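Local coordinates for protein myosin-2 (Saccharomyces cerevisiae, PDB 6IXO) that transports organelles and proteins along actin cables for their segregation, gripping receptors through the globular cargo-binding tail domain that this chain represents, at residues A290-V295 against K320-Y325. Sequence-based numbering, arbitrary orientation.
Sequences AKLLQV and KLISQY
Leu292 reaches from helix 284-294 to Leu321 on helix 315-323, methyl against methyl, with CD1 of Leu292 3.8 Å from CD1 of Leu321. Both branches of Leu292 also rest on CB of Leu321; its CD2 lies 3.9 Å from that atom. The side chain of Leu292 has CG anti to the backbone N (chi1 178°), which brings both methyls against Leu321. Ile322 adds a looser apolar touch, its CG1 4.4 Å from CD1 of Leu292. Leu293 and Tyr325, which follows helix 315-323, have side chains that lie antiparallel, side by side, with CD2 of Leu293 4.0 Å from ring atom CD1 of Tyr325.

The contact is buried and packs helix 284-294 against helix 315-323 and the residues just after it, within the DIL region of the all-alpha tail domain. Helix 300-309 follows 284-294 in the chain, and its Leu306 touches both Leu292 and Ile322. Leu252, from a loop, touches Leu293 and Leu321.

The polar part involves Leu293 O and Tyr325. This carbonyl O approaches the rim of the Tyr325 ring roughly in the ring plane, 3.6 Å from CE1. No direct hydrogen bond joins the segments. Instead, one water donates to Leu293 O (2.7 Å) and to Tyr325 OH (2.7 Å). The same hydroxyl is hydrogen-bonded to Glu331, and Lys297 makes a cation-pi contact with the ring.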
loop_
_atom_site.group_PDB
_atom_site.type_symbol
_atom_site.label_atom_id
_atom_site.label_comp_id
_atom_site.label_asym_id
_atom_site.label_seq_id
_atom_site.Cartn_x
_atom_site.Cartn_y
_atom_site.Cartn_z
ATOM N N ALA A 290 19.165 13.526 -13.300
ATOM C CA ALA A 290 20.114 14.294 -12.480
ATOM C C ALA A 290 21.516 14.175 -13.027
ATOM O O ALA A 290 22.273 15.176 -13.097
ATOM C CB ALA A 290 20.053 13.817 -11.012
ATOM N N LYS A 291 21.914 12.964 -13.428
ATOM C CA LYS A 291 23.285 12.803 -13.989
ATOM C C LYS A 291 23.418 13.600 -15.284
ATOM O O LYS A 291 24.396 14.308 -15.515
ATOM C CB LYS A 291 23.613 11.340 -14.257
ATOM C CG LYS A 291 23.932 10.553 -12.970
ATOM C CD LYS A 291 23.985 9.037 -13.185
ATOM C CE LYS A 291 24.537 8.284 -11.963
ATOM N NZ LYS A 291 23.917 8.696 -10.666
ATOM N N LEU A 292 22.400 13.493 -16.129
ATOM C CA LEU A 292 22.439 14.141 -17.431
ATOM C C LEU A 292 22.640 15.643 -17.229
ATOM O O LEU A 292 23.366 16.314 -17.985
ATOM C CB LEU A 292 21.142 13.852 -18.215
ATOM C CG LEU A 292 21.002 14.506 -19.611
ATOM C CD1 LEU A 292 20.044 13.717 -20.480
ATOM C CD2 LEU A 292 20.464 15.938 -19.505
ATOM N N LEU A 293 21.981 16.174 -16.211
ATOM C CA LEU A 293 22.002 17.602 -15.959
ATOM C C LEU A 293 23.359 18.052 -15.407
ATOM O O LEU A 293 23.651 19.244 -15.397
ATOM C CB LEU A 293 20.889 17.978 -15.005
ATOM C CG LEU A 293 19.460 17.826 -15.553
ATOM C CD1 LEU A 293 18.447 18.345 -14.502
ATOM C CD2 LEU A 293 19.307 18.632 -16.859
ATOM N N GLN A 294 24.184 17.098 -14.997
ATOM C CA GLN A 294 25.448 17.447 -14.354
ATOM C C GLN A 294 26.686 17.141 -15.155
ATOM O O GLN A 294 27.717 17.843 -15.013
ATOM C CB GLN A 294 25.548 16.719 -13.000
ATOM C CG GLN A 294 24.567 17.260 -11.962
ATOM C CD GLN A 294 24.648 16.515 -10.661
ATOM O OE1 GLN A 294 23.937 15.536 -10.449
ATOM N NE2 GLN A 294 25.539 16.957 -9.785
ATOM N N VAL A 295 26.636 16.101 -15.982
ATOM C CA VAL A 295 27.868 15.693 -16.678
ATOM C C VAL A 295 28.159 16.600 -17.882
ATOM O O VAL A 295 27.281 17.312 -18.377
ATOM C CB VAL A 295 27.801 14.229 -17.156
ATOM C CG1 VAL A 295 27.675 13.293 -15.955
ATOM C CG2 VAL A 295 26.635 14.046 -18.118
ATOM N N LYS A 320 15.190 15.929 -25.691
ATOM C CA LYS A 320 14.383 16.946 -25.010
ATOM C C LYS A 320 15.138 17.566 -23.853
ATOM O O LYS A 320 15.107 18.772 -23.644
ATOM C CB LYS A 320 13.073 16.355 -24.455
ATOM C CG LYS A 320 12.034 16.012 -25.482
ATOM C CD LYS A 320 11.465 17.247 -26.149
ATOM C CE LYS A 320 10.539 16.853 -27.299
ATOM N NZ LYS A 320 9.848 18.025 -27.866
ATOM N N LEU A 321 15.769 16.713 -23.059
ATOM C CA LEU A 321 16.457 17.187 -21.867
ATOM C C LEU A 321 17.651 18.048 -22.258
ATOM O O LEU A 321 17.847 19.130 -21.698
ATOM C CB LEU A 321 16.920 16.023 -21.015
ATOM C CG LEU A 321 15.751 15.237 -20.389
ATOM C CD1 LEU A 321 16.286 13.955 -19.781
ATOM C CD2 LEU A 321 15.051 16.079 -19.327
ATOM N N ILE A 322 18.445 17.539 -23.199
ATOM C CA ILE A 322 19.616 18.294 -23.662
ATOM C C ILE A 322 19.204 19.587 -24.371
ATOM O O ILE A 322 19.850 20.636 -24.163
ATOM C CB ILE A 322 20.496 17.457 -24.617
ATOM C CG1 ILE A 322 21.146 16.320 -23.838
ATOM C CG2 ILE A 322 21.617 18.363 -25.306
ATOM C CD1 ILE A 322 21.760 15.264 -24.695
ATOM N N SER A 323 18.165 19.539 -25.222
ATOM C CA SER A 323 17.854 20.754 -25.993
ATOM C C SER A 323 17.216 21.785 -25.064
ATOM O O SER A 323 17.236 22.948 -25.352
ATOM C CB SER A 323 16.941 20.472 -27.195
ATOM O OG SER A 323 15.784 19.776 -26.775
ATOM N N GLN A 324 16.649 21.346 -23.938
ATOM C CA GLN A 324 16.055 22.294 -22.983
ATOM C C GLN A 324 16.982 22.718 -21.851
ATOM O O GLN A 324 16.594 23.501 -20.985
ATOM C CB GLN A 324 14.765 21.665 -22.370
ATOM C CG GLN A 324 13.675 21.579 -23.468
ATOM C CD GLN A 324 12.520 20.670 -23.043
ATOM O OE1 GLN A 324 12.310 20.424 -21.844
ATOM N NE2 GLN A 324 11.781 20.178 -24.022
ATOM N N TYR A 325 18.185 22.162 -21.830
ATOM C CA TYR A 325 19.177 22.499 -20.801
ATOM C C TYR A 325 19.491 24.001 -20.772
ATOM O O TYR A 325 19.762 24.578 -21.813
ATOM C CB TYR A 325 20.467 21.735 -21.065
ATOM C CG TYR A 325 21.565 21.989 -20.046
ATOM C CD1 TYR A 325 21.549 21.356 -18.818
ATOM C CD2 TYR A 325 22.648 22.832 -20.351
ATOM C CE1 TYR A 325 22.585 21.556 -17.877
ATOM C CE2 TYR A 325 23.655 23.056 -19.432
ATOM C CZ TYR A 325 23.627 22.386 -18.206
ATOM O OH TYR A 325 24.638 22.630 -17.328
HETATM O O HOH W 1 25.713 20.191 -16.789
#